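Local coordinates for protein phist (Plasmodium falciparum, PDB 4JLE) that probably serves as a protein interaction module, a PHIST domain that binds the virulence factor PfEMP1 in infected red blood cells, at residues K80-K83 and F84-H88; L96-E99 and K100-L103; E130-E133 and F134-M138; D140-K143 and E144-A147; F150-H153 and G154-L157. All blocks are in the same frame, centred on the assembly; numbering follows the deposited sequence. Where two conformers were deposited one is given.

Contact 1: K80-K83 and F84-H88; sequences KMRK and FKFAH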
# COMPACT_ATOMS: atom_id res chain seq x y z
N LYS B 80 -18.15 -5.51 11.51
CA LYS B 80 -17.24 -4.45 11.93
C LYS B 80 -15.79 -4.70 11.45
O LYS B 80 -15.19 -3.81 10.84
CB LYS B 80 -17.28 -4.31 13.46
CG LYS B 80 -16.29 -3.28 14.03
CD LYS B 80 -16.10 -3.48 15.52
CE LYS B 80 -14.67 -3.26 15.92
NZ LYS B 80 -14.52 -3.22 17.40
N MET B 81 -15.24 -5.90 11.73
CA MET B 81 -13.87 -6.25 11.40
C MET B 81 -13.63 -6.37 9.90
O MET B 81 -12.61 -5.89 9.41
CB MET B 81 -13.44 -7.52 12.13
CG MET B 81 -13.38 -7.34 13.65
SD MET B 81 -12.47 -5.88 14.26
CE MET B 81 -10.82 -6.36 13.85
N ARG B 82 -14.58 -6.97 9.18
CA ARG B 82 -14.53 -7.13 7.72
C ARG B 82 -14.50 -5.76 7.03
O ARG B 82 -13.74 -5.56 6.08
CB ARG B 82 -15.74 -7.98 7.27
CG ARG B 82 -16.17 -7.86 5.81
CD ARG B 82 -17.08 -9.00 5.39
NE ARG B 82 -18.28 -9.13 6.23
CZ ARG B 82 -19.45 -8.53 5.99
NH1 ARG B 82 -19.60 -7.75 4.93
NH2 ARG B 82 -20.47 -8.72 6.81
N LYS B 83 -15.32 -4.82 7.52
CA LYS B 83 -15.41 -3.48 6.95
C LYS B 83 -14.18 -2.67 7.30
O LYS B 83 -13.67 -1.98 6.44
CB LYS B 83 -16.71 -2.76 7.38
CG LYS B 83 -17.98 -3.38 6.82
CD LYS B 83 -18.10 -3.25 5.31
CE LYS B 83 -19.01 -4.29 4.71
NZ LYS B 83 -19.44 -3.92 3.34
N PHE B 84 -13.66 -2.84 8.53
CA PHE B 84 -12.43 -2.17 8.97
C PHE B 84 -11.22 -2.63 8.17
O PHE B 84 -10.37 -1.81 7.77
CB PHE B 84 -12.19 -2.41 10.47
CG PHE B 84 -12.96 -1.51 11.42
CD1 PHE B 84 -13.99 -0.68 10.96
CD2 PHE B 84 -12.67 -1.49 12.78
CE1 PHE B 84 -14.70 0.14 11.83
CE2 PHE B 84 -13.39 -0.67 13.65
CZ PHE B 84 -14.41 0.13 13.18
N LYS B 85 -11.16 -3.95 7.92
CA LYS B 85 -10.10 -4.58 7.13
C LYS B 85 -10.08 -3.96 5.72
O LYS B 85 -9.07 -3.38 5.37
CB LYS B 85 -10.26 -6.12 7.10
CG LYS B 85 -9.97 -6.78 8.48
CD LYS B 85 -10.31 -8.27 8.54
CE LYS B 85 -10.29 -8.84 9.94
NZ LYS B 85 -11.17 -10.04 10.07
N PHE B 86 -11.20 -3.94 4.98
CA PHE B 86 -11.22 -3.38 3.63
C PHE B 86 -10.97 -1.86 3.59
O PHE B 86 -10.37 -1.39 2.63
CB PHE B 86 -12.52 -3.74 2.90
CG PHE B 86 -12.70 -5.23 2.64
CD1 PHE B 86 -11.78 -5.94 1.88
CD2 PHE B 86 -13.85 -5.89 3.07
CE1 PHE B 86 -11.96 -7.31 1.63
CE2 PHE B 86 -14.03 -7.26 2.80
CZ PHE B 86 -13.08 -7.96 2.10
N ALA B 87 -11.39 -1.12 4.62
CA ALA B 87 -11.15 0.32 4.68
C ALA B 87 -9.65 0.60 4.85
O ALA B 87 -9.13 1.51 4.21
CB ALA B 87 -11.93 0.92 5.84
N HIS B 88 -8.96 -0.22 5.69
CA HIS B 88 -7.53 -0.11 5.94
C HIS B 88 -6.74 -0.19 4.63
O HIS B 88 -5.82 0.62 4.40
CB HIS B 88 -7.05 -1.18 6.94
CG HIS B 88 -5.54 -1.29 7.02
ND1 HIS B 88 -4.78 -0.25 7.51
CD2 HIS B 88 -4.72 -2.26 6.57
CE1 HIS B 88 -3.52 -0.64 7.36
NE2 HIS B 88 -3.44 -1.84 6.80

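Contact 2: L96-E99 and K100-L103; sequences LKQE and KFLL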
# COMPACT_ATOMS: atom_id res chain seq x y z
N LEU B 96 -0.29 5.41 -0.76
CA LEU B 96 0.74 5.02 -1.74
C LEU B 96 0.71 5.98 -2.90
O LEU B 96 1.77 6.43 -3.33
CB LEU B 96 0.61 3.56 -2.25
CG LEU B 96 1.30 3.24 -3.63
CD1 LEU B 96 2.80 3.11 -3.48
CD2 LEU B 96 0.77 1.95 -4.26
N LYS B 97 -0.50 6.31 -3.37
CA LYS B 97 -0.69 7.23 -4.49
C LYS B 97 -0.09 8.64 -4.14
O LYS B 97 0.57 9.27 -4.99
CB LYS B 97 -2.21 7.26 -4.83
CG LYS B 97 -2.69 8.40 -5.73
CD LYS B 97 -4.20 8.60 -5.60
CE LYS B 97 -4.68 9.89 -6.21
NZ LYS B 97 -6.11 10.16 -5.90
N GLN B 98 -0.30 9.10 -2.89
CA GLN B 98 0.20 10.37 -2.39
C GLN B 98 1.74 10.34 -2.31
O GLN B 98 2.40 11.28 -2.76
CB GLN B 98 -0.43 10.68 -1.01
CG GLN B 98 0.12 11.96 -0.33
CD GLN B 98 -0.28 13.26 -1.00
OE1 GLN B 98 0.55 14.00 -1.53
NE2 GLN B 98 -1.56 13.57 -0.97
N GLU B 99 2.30 9.25 -1.76
CA GLU B 99 3.73 9.09 -1.65
C GLU B 99 4.38 9.04 -3.04
O GLU B 99 5.41 9.66 -3.22
CB GLU B 99 4.08 7.85 -0.86
CG GLU B 99 5.53 7.88 -0.41
CD GLU B 99 6.09 6.55 0.03
OE1 GLU B 99 5.31 5.70 0.51
OE2 GLU B 99 7.32 6.39 -0.05
N LYS B 100 3.76 8.37 -4.02
CA LYS B 100 4.21 8.26 -5.40
C LYS B 100 4.35 9.65 -6.03
O LYS B 100 5.40 9.96 -6.60
CB LYS B 100 3.26 7.37 -6.23
CG LYS B 100 3.61 7.31 -7.72
CD LYS B 100 2.72 6.36 -8.49
CE LYS B 100 3.09 6.41 -9.96
NZ LYS B 100 1.96 6.03 -10.85
N PHE B 101 3.31 10.49 -5.88
CA PHE B 101 3.36 11.86 -6.39
C PHE B 101 4.50 12.69 -5.72
O PHE B 101 5.21 13.44 -6.40
CB PHE B 101 2.00 12.55 -6.16
CG PHE B 101 2.05 14.07 -6.20
CD1 PHE B 101 2.11 14.75 -7.42
CD2 PHE B 101 2.04 14.81 -5.03
CE1 PHE B 101 2.17 16.16 -7.45
CE2 PHE B 101 2.10 16.21 -5.06
CZ PHE B 101 2.18 16.87 -6.27
N LEU B 102 4.65 12.55 -4.38
CA LEU B 102 5.63 13.29 -3.61
C LEU B 102 7.05 12.80 -3.88
O LEU B 102 7.97 13.60 -3.82
CB LEU B 102 5.31 13.26 -2.11
CG LEU B 102 4.04 14.01 -1.69
CD1 LEU B 102 3.68 13.71 -0.26
CD2 LEU B 102 4.15 15.53 -1.93
N LEU B 103 7.23 11.50 -4.22
CA LEU B 103 8.54 10.97 -4.57
C LEU B 103 8.94 11.53 -5.93
O LEU B 103 10.09 11.89 -6.10
CB LEU B 103 8.55 9.45 -4.61
CG LEU B 103 8.65 8.69 -3.30
CD1 LEU B 103 8.17 7.26 -3.50
CD2 LEU B 103 10.08 8.71 -2.75

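Contact 3: E130-E133 and F134-M138; sequences EWIE and FRKSM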
# COMPACT_ATOMS: atom_id res chain seq x y z
N GLU B 130 12.62 -7.87 -9.64
CA GLU B 130 11.95 -7.88 -8.33
C GLU B 130 10.46 -8.20 -8.46
O GLU B 130 9.93 -8.90 -7.59
CB GLU B 130 12.13 -6.55 -7.60
CG GLU B 130 13.54 -6.30 -7.10
CD GLU B 130 14.00 -7.20 -5.97
OE1 GLU B 130 13.54 -6.99 -4.82
OE2 GLU B 130 14.83 -8.10 -6.23
N TRP B 131 9.79 -7.71 -9.53
CA TRP B 131 8.38 -7.99 -9.75
C TRP B 131 8.14 -9.45 -10.14
O TRP B 131 7.12 -10.02 -9.75
CB TRP B 131 7.80 -7.07 -10.80
CG TRP B 131 7.31 -5.78 -10.25
CD1 TRP B 131 7.69 -4.52 -10.64
CD2 TRP B 131 6.27 -5.60 -9.27
NE1 TRP B 131 6.91 -3.59 -10.03
CE2 TRP B 131 6.07 -4.21 -9.14
CE3 TRP B 131 5.51 -6.48 -8.46
CZ2 TRP B 131 5.09 -3.68 -8.26
CZ3 TRP B 131 4.55 -5.96 -7.61
CH2 TRP B 131 4.34 -4.58 -7.51
N ILE B 132 9.07 -10.06 -10.89
CA ILE B 132 8.95 -11.46 -11.28
C ILE B 132 9.08 -12.32 -10.01
O ILE B 132 8.25 -13.17 -9.77
CB ILE B 132 9.96 -11.84 -12.40
CG1 ILE B 132 9.57 -11.14 -13.73
CG2 ILE B 132 10.03 -13.37 -12.61
CD1 ILE B 132 10.68 -11.12 -14.83
N GLU B 133 10.06 -12.02 -9.18
CA GLU B 133 10.33 -12.66 -7.90
C GLU B 133 9.15 -12.50 -6.92
O GLU B 133 8.76 -13.47 -6.26
CB GLU B 133 11.59 -12.04 -7.30
CG GLU B 133 12.62 -13.02 -6.79
CD GLU B 133 13.72 -12.34 -6.01
OE1 GLU B 133 13.69 -12.41 -4.76
OE2 GLU B 133 14.59 -11.68 -6.64
N PHE B 134 8.55 -11.28 -6.87
CA PHE B 134 7.39 -11.01 -6.03
C PHE B 134 6.21 -11.91 -6.47
O PHE B 134 5.61 -12.60 -5.62
CB PHE B 134 7.00 -9.50 -6.09
CG PHE B 134 5.67 -9.20 -5.43
CD1 PHE B 134 5.59 -8.93 -4.07
CD2 PHE B 134 4.48 -9.21 -6.18
CE1 PHE B 134 4.36 -8.67 -3.46
CE2 PHE B 134 3.24 -8.99 -5.56
CZ PHE B 134 3.19 -8.73 -4.21
N ARG B 135 5.91 -11.93 -7.79
CA ARG B 135 4.81 -12.70 -8.35
C ARG B 135 4.93 -14.22 -8.10
O ARG B 135 3.93 -14.85 -7.74
CB ARG B 135 4.67 -12.39 -9.84
CG ARG B 135 3.89 -11.09 -10.09
CD ARG B 135 3.44 -10.94 -11.54
NE ARG B 135 4.57 -10.88 -12.46
CZ ARG B 135 5.19 -9.76 -12.80
NH1 ARG B 135 4.76 -8.59 -12.33
NH2 ARG B 135 6.24 -9.79 -13.61
N LYS B 136 6.14 -14.79 -8.25
CA LYS B 136 6.41 -16.21 -7.98
C LYS B 136 6.10 -16.54 -6.51
O LYS B 136 5.38 -17.49 -6.24
CB LYS B 136 7.88 -16.56 -8.28
CG LYS B 136 8.19 -16.99 -9.70
CD LYS B 136 9.69 -16.99 -9.95
CE LYS B 136 10.06 -16.96 -11.41
NZ LYS B 136 11.45 -16.48 -11.61
N SER B 137 6.65 -15.75 -5.58
CA SER B 137 6.47 -15.88 -4.14
C SER B 137 4.96 -15.81 -3.74
O SER B 137 4.49 -16.69 -3.01
CB SER B 137 7.27 -14.79 -3.42
OG SER B 137 6.91 -14.67 -2.05
N MET B 138 4.23 -14.79 -4.25
CA MET B 138 2.80 -14.52 -4.05
C MET B 138 1.95 -15.72 -4.48
O MET B 138 0.98 -16.07 -3.80
CB MET B 138 2.41 -13.26 -4.88
CG MET B 138 0.93 -12.92 -4.89
SD MET B 138 0.51 -11.65 -6.11
CE MET B 138 -0.98 -12.32 -6.73

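Contact 4: D140-K143 and E144-A147; sequences DVWK and EKLA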
# COMPACT_ATOMS: atom_id res chain seq x y z
N ASP B 140 2.90 -18.98 -4.72
CA ASP B 140 3.22 -20.07 -3.80
C ASP B 140 2.61 -19.86 -2.41
O ASP B 140 1.96 -20.75 -1.89
CB ASP B 140 4.75 -20.18 -3.68
CG ASP B 140 5.51 -20.70 -4.89
OD1 ASP B 140 4.89 -21.37 -5.76
OD2 ASP B 140 6.75 -20.52 -4.92
N VAL B 141 2.77 -18.64 -1.86
CA VAL B 141 2.24 -18.28 -0.55
C VAL B 141 0.69 -18.38 -0.51
O VAL B 141 0.17 -19.10 0.33
CB VAL B 141 2.73 -16.88 -0.11
CG1 VAL B 141 1.86 -16.33 1.02
CG2 VAL B 141 4.19 -16.93 0.32
N TRP B 142 -0.01 -17.65 -1.39
CA TRP B 142 -1.46 -17.57 -1.38
C TRP B 142 -2.11 -18.83 -1.89
O TRP B 142 -3.17 -19.19 -1.36
CB TRP B 142 -1.91 -16.32 -2.12
CG TRP B 142 -1.40 -15.14 -1.34
CD1 TRP B 142 -0.16 -14.57 -1.42
CD2 TRP B 142 -2.01 -14.61 -0.17
NE1 TRP B 142 0.00 -13.65 -0.40
CE2 TRP B 142 -1.11 -13.67 0.39
CE3 TRP B 142 -3.26 -14.81 0.46
CZ2 TRP B 142 -1.42 -12.93 1.53
CZ3 TRP B 142 -3.57 -14.04 1.56
CH2 TRP B 142 -2.65 -13.16 2.12
N LYS B 143 -1.44 -19.59 -2.78
CA LYS B 143 -2.00 -20.88 -3.21
C LYS B 143 -2.09 -21.79 -2.00
O LYS B 143 -3.09 -22.46 -1.80
CB LYS B 143 -1.14 -21.49 -4.31
CG LYS B 143 -1.83 -22.56 -5.13
CD LYS B 143 -0.85 -23.22 -6.10
CE LYS B 143 -0.96 -24.73 -6.03
NZ LYS B 143 -0.34 -25.38 -7.21
N GLU B 144 -1.06 -21.76 -1.13
CA GLU B 144 -1.03 -22.62 0.08
C GLU B 144 -1.96 -22.11 1.17
O GLU B 144 -2.61 -22.91 1.82
CB GLU B 144 0.40 -22.75 0.62
CG GLU B 144 1.32 -23.56 -0.29
CD GLU B 144 0.89 -24.98 -0.63
OE1 GLU B 144 0.24 -25.63 0.22
OE2 GLU B 144 1.16 -25.41 -1.77
N LYS B 145 -2.03 -20.79 1.38
CA LYS B 145 -2.89 -20.20 2.40
C LYS B 145 -4.36 -20.56 2.11
O LYS B 145 -5.05 -21.06 3.00
CB LYS B 145 -2.71 -18.68 2.50
CG LYS B 145 -3.39 -18.12 3.74
CD LYS B 145 -3.14 -16.63 3.94
CE LYS B 145 -4.23 -15.89 4.70
NZ LYS B 145 -4.44 -16.44 6.05
N LEU B 146 -4.81 -20.33 0.88
CA LEU B 146 -6.20 -20.58 0.48
C LEU B 146 -6.49 -22.05 0.34
O LEU B 146 -7.60 -22.47 0.70
CB LEU B 146 -6.52 -19.83 -0.79
CG LEU B 146 -6.57 -18.30 -0.66
CD1 LEU B 146 -6.42 -17.63 -2.00
CD2 LEU B 146 -7.89 -17.85 -0.04
N ALA B 147 -5.52 -22.87 -0.11
CA ALA B 147 -5.76 -24.31 -0.23
C ALA B 147 -6.06 -24.92 1.12
O ALA B 147 -7.04 -25.65 1.24
CB ALA B 147 -4.57 -25.01 -0.87

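Contact 5: F150-H153 and G154-L157; sequences FREH and GEML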
# COMPACT_ATOMS: atom_id res chain seq x y z
N PHE B 150 -9.55 -23.61 2.46
CA PHE B 150 -10.67 -24.20 1.73
C PHE B 150 -10.80 -25.69 1.97
O PHE B 150 -11.92 -26.18 2.17
CB PHE B 150 -10.55 -23.89 0.24
CG PHE B 150 -11.09 -22.52 -0.11
CD1 PHE B 150 -10.41 -21.36 0.26
CD2 PHE B 150 -12.28 -22.39 -0.81
CE1 PHE B 150 -10.91 -20.10 -0.06
CE2 PHE B 150 -12.79 -21.13 -1.14
CZ PHE B 150 -12.10 -19.99 -0.76
N ARG B 151 -9.66 -26.42 1.99
CA ARG B 151 -9.63 -27.88 2.22
C ARG B 151 -10.18 -28.18 3.61
O ARG B 151 -11.01 -29.08 3.75
CB ARG B 151 -8.20 -28.42 2.03
CG ARG B 151 -8.07 -29.91 1.77
CD ARG B 151 -7.04 -30.29 0.70
NE ARG B 151 -5.78 -29.54 0.76
CZ ARG B 151 -5.12 -29.12 -0.32
NH1 ARG B 151 -5.61 -29.34 -1.53
NH2 ARG B 151 -3.98 -28.45 -0.19
N GLU B 152 -9.81 -27.37 4.61
CA GLU B 152 -10.24 -27.50 6.00
C GLU B 152 -11.74 -27.24 6.13
O GLU B 152 -12.44 -28.04 6.74
CB GLU B 152 -9.44 -26.56 6.94
CG GLU B 152 -8.05 -27.05 7.35
CD GLU B 152 -7.89 -28.44 7.96
OE1 GLU B 152 -8.81 -28.90 8.68
OE2 GLU B 152 -6.85 -29.08 7.69
N HIS B 153 -12.23 -26.14 5.53
CA HIS B 153 -13.64 -25.78 5.55
C HIS B 153 -14.48 -26.85 4.84
O HIS B 153 -15.57 -27.18 5.29
CB HIS B 153 -13.85 -24.40 4.91
CG HIS B 153 -15.26 -23.92 4.99
ND1 HIS B 153 -15.76 -23.33 6.14
CD2 HIS B 153 -16.26 -23.99 4.07
CE1 HIS B 153 -17.03 -23.05 5.88
NE2 HIS B 153 -17.37 -23.42 4.65
N GLY B 154 -13.93 -27.42 3.77
CA GLY B 154 -14.57 -28.49 3.01
C GLY B 154 -14.66 -29.77 3.81
O GLY B 154 -15.66 -30.50 3.71
N GLU B 155 -13.62 -30.06 4.63
CA GLU B 155 -13.61 -31.24 5.52
C GLU B 155 -14.70 -31.06 6.63
O GLU B 155 -15.46 -31.99 6.87
CB GLU B 155 -12.21 -31.50 6.09
CG GLU B 155 -11.24 -32.09 5.06
CD GLU B 155 -9.74 -31.96 5.30
OE1 GLU B 155 -9.32 -31.23 6.23
OE2 GLU B 155 -8.97 -32.58 4.54
N MET B 156 -14.81 -29.84 7.22
CA MET B 156 -15.78 -29.41 8.24
C MET B 156 -17.21 -29.57 7.71
O MET B 156 -18.08 -30.01 8.45
CB MET B 156 -15.50 -27.94 8.66
CG MET B 156 -16.44 -27.38 9.74
SD MET B 156 -18.02 -26.71 9.09
CE MET B 156 -17.59 -25.00 8.86
N LEU B 157 -17.46 -29.20 6.43
CA LEU B 157 -18.78 -29.34 5.80
C LEU B 157 -19.14 -30.81 5.63
O LEU B 157 -20.26 -31.19 5.97
CB LEU B 157 -18.88 -28.63 4.44
CG LEU B 157 -18.78 -27.09 4.42
CD1 LEU B 157 -18.82 -26.58 2.99
CD2 LEU B 157 -19.87 -26.43 5.26

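Contact 1: K80-K83 and F84-H88
The F84 ring carries K80 CG over one face, displaced from the middle toward the rim. This is a CH-pi contact, with K80 CG 4.1 Å from the F84 ring centroid and 17° off the ring normal. K80 CE continues past the rim, 3.7 Å from F84 CE2. The carbonyl carbon of K83 sits at the edge of the same ring, near its plane. F86 is met differently. R82 O approaches its ring obliquely and lies 3.0 Å from F86 CD2. R82 CG is 3.7 Å from F86 CE2, and the guanidinium and ring planes are turned 65° apart. All of this lies within helix 77-110 of the PHIST domain, a three-helix bundle. Regular i to i+4 bonds join its turns, such as K85 N to M81 O at 2.8 Å. With CG anti to the backbone N (chi1 176°), the K80 chain runs across the F84 ring. Two of the lysine ends have outside partners: K80 NZ bonds to Q67, and K83 NZ forms a salt bridge with E149 of the second subunit. F84 also stacks with F63 of helix 37-72. On the second subunit, F89 meets F86 edge-to-face and F86 packs on K85.

Contact 2: L96-E99 and K100-L103
L96 O accepts the backbone N-H of K100 at 2.9 Å, one of the regular i to i+4 bonds of the helix. K97 follows, and its O takes the N-H of F101. Q98 makes the main side-chain contact. Its chain bends at chi2 (69°), and this brings the amide oxygen over the next turn. Q98 OE1 lies 3.4 Å from L102 CD1 and 3.5 Å from L102 CG. It also comes to the edge of the F101 ring, near the ring plane, 3.9 Å from F101 CD2. This oxygen is buried among carbon atoms and has no hydrogen-bond partner in the model. E99 comes next. Its chain is extended and crosses that of L103 at a slant. E99 OE2 touches L103 CD1 at 3.7 Å, while L103 N bonds to E99 O at 2.8 Å. The carboxylate is buried. OE1 has a long, weak ion pair with K100 of the second subunit, and OE2 is close to the carboxylate of E104 of that subunit. Burial and the nearby E104 may raise the pKa of E99, while that lysine would partly offset this. The contact is one piece of helix 77-110, at the place where the two copies of the protein meet. L96 packs on L96 of the second subunit. Q98 and L102 both pack on W131 of its helix 117-163.

Contact 3: E130-E133 and F134-M138
W131 and F134 lie side by side and point the same way, but their rings are nearly perpendicular. The six-membered ring of W131 turns an edge toward the face of F134. This is an offset edge-to-face pair, with planes at 88° and centroids of the W131 six-membered ring and the F134 ring 5.3 Å apart. The nearest atoms of the rings are W131 CZ3 and F134 CD2, at 3.6 Å. W131 CE3 is almost as near to the same carbon. F134 CG stands anti to the backbone N (chi1 170°), and this sets the phenyl ring beside the indole. R135 approaches from another side. Its chain bends at chi3 (-62°) and folds the guanidinium back over the preceding turn. W131 O then lies 3.6 Å above the R135 guanidinium plane, over its centre. R135 NH2 reaches I132 CG1 at 3.6 Å, and R135 NH1 is 3.7 Å from W131 CB. The pieces belong to helix 117-163, the long third helix of the PHIST bundle, and here the helix lies against the second subunit. R135 NH1 makes a salt bridge with E51 of that subunit, on its helix 37-72. W131 packs on the same glutamate, and F134 packs on Q98 of the second subunit. The backbone is regular, with R135 N bonded to W131 O at 3.0 Å. On the exposed side, I132 and K136 run alongside each other and point the same way. K136 NZ lies 3.6 Å from I132 CG2, a contact between an ammonium and a methyl group.

Contact 4: D140-K143 and E144-A147
The D140-A147 backbone is regular helix, with one shared donor: E144 N bonds to D140 O at 3.3 Å and, more weakly, to V141 O. Further along, the bond from L146 N to W142 O is nearly straight, 3.0 Å with an N-H...O angle of 171°. The stretch is part of helix 117-163, the long helix of the PHIST three-helix bundle. Among the side chains, W142 and K145 carry the contact. They lie side by side and point the same way. Their first torsions differ (W142 chi1 -64°, K145 chi1 -168°), and this lets the two side chains, three residues apart, run alongside each other. The lysine methylenes come obliquely to the six-membered part of the indole. K145 CD is 3.5 Å from W142 CZ3, and K145 CE is 3.7 Å from the same atom. V141, the preceding residue, sets its CG1 over one face of the indole, toward the rim. On another side of the helix, E144 CG rests 3.3 Å from D140 O. A147 CB is closer still to a carbonyl oxygen, 3.1 Å from K143 O. The second subunit covers part of this surface: W142 and K145 pack on its E90, L146 packs on its I66, and K143 makes a cation-pi contact with its F65. K143 NZ and E144 OE2 are 5.6 Å apart, too far for a salt bridge, so any attraction between them acts at a distance. What holds W142 to K145 is mainly the packing of methylenes on the indole.

Contact 5: F150-H153 and G154-L157
The H153 imidazole touches two side chains of the next turn, M156 and L157. H153 CG is anti to the backbone N (chi1 -176°), which places the ring beside the following turn. M156 starts out in the same way but bends at chi2 (-84°) and again at chi3. These bends bring its methyl to the imidazole, with M156 CE 3.6 Å from H153 CE1. The sulfur stands further off, in an oblique Met-aromatic contact with M156 SD 5.3 Å from the H153 ring centroid. L157 CD1 meets the ring at another corner, 3.8 Å from H153 CD2. E152 and E155 form a second pair. The E152 chain is bent at chi2, and that of E155 is extended beyond CG. Their carboxylates are nearly perpendicular, with planes 80° apart, and E152 OE1 is 3.4 Å from E155 OE1. Like charges this close should repel, and one group may hold a proton part of the time. R151 runs alongside E155, its CG 4.0 Å from E155 OE2, but the two charged groups do not meet. Under them, helix bonds such as G154 N to F150 O, 2.9 Å, are regular. The contact lies in the later part of helix 117-163, against the second subunit. Y79 of that subunit stacks with H153 and meets F150 edge-to-face. I66 and I69 of its helix 37-72 pack on F150 and R151, and its Y73 and P76 pack on E155 and L157.

All five contacts are local, each between successive turns of one helix. Contacts 1 and 2 share helix 77-110; contacts 3, 4 and 5 follow one another along helix 117-163. Contact 3 is a surface contact, while the others are partly buried. Contacts 2 and 5 lie on opposite sides of the chain's centre, with centres about 42 Å apart. Each contact touches the second subunit. Their chemistry differs: contacts 1 and 4 set lysine methylenes against aromatic rings, contact 3 pairs two aromatic rings, contact 2 buries an amide oxygen and a carboxylate beside leucines, and contact 5 combines an imidazole with a thioether and two neighbouring carboxylates.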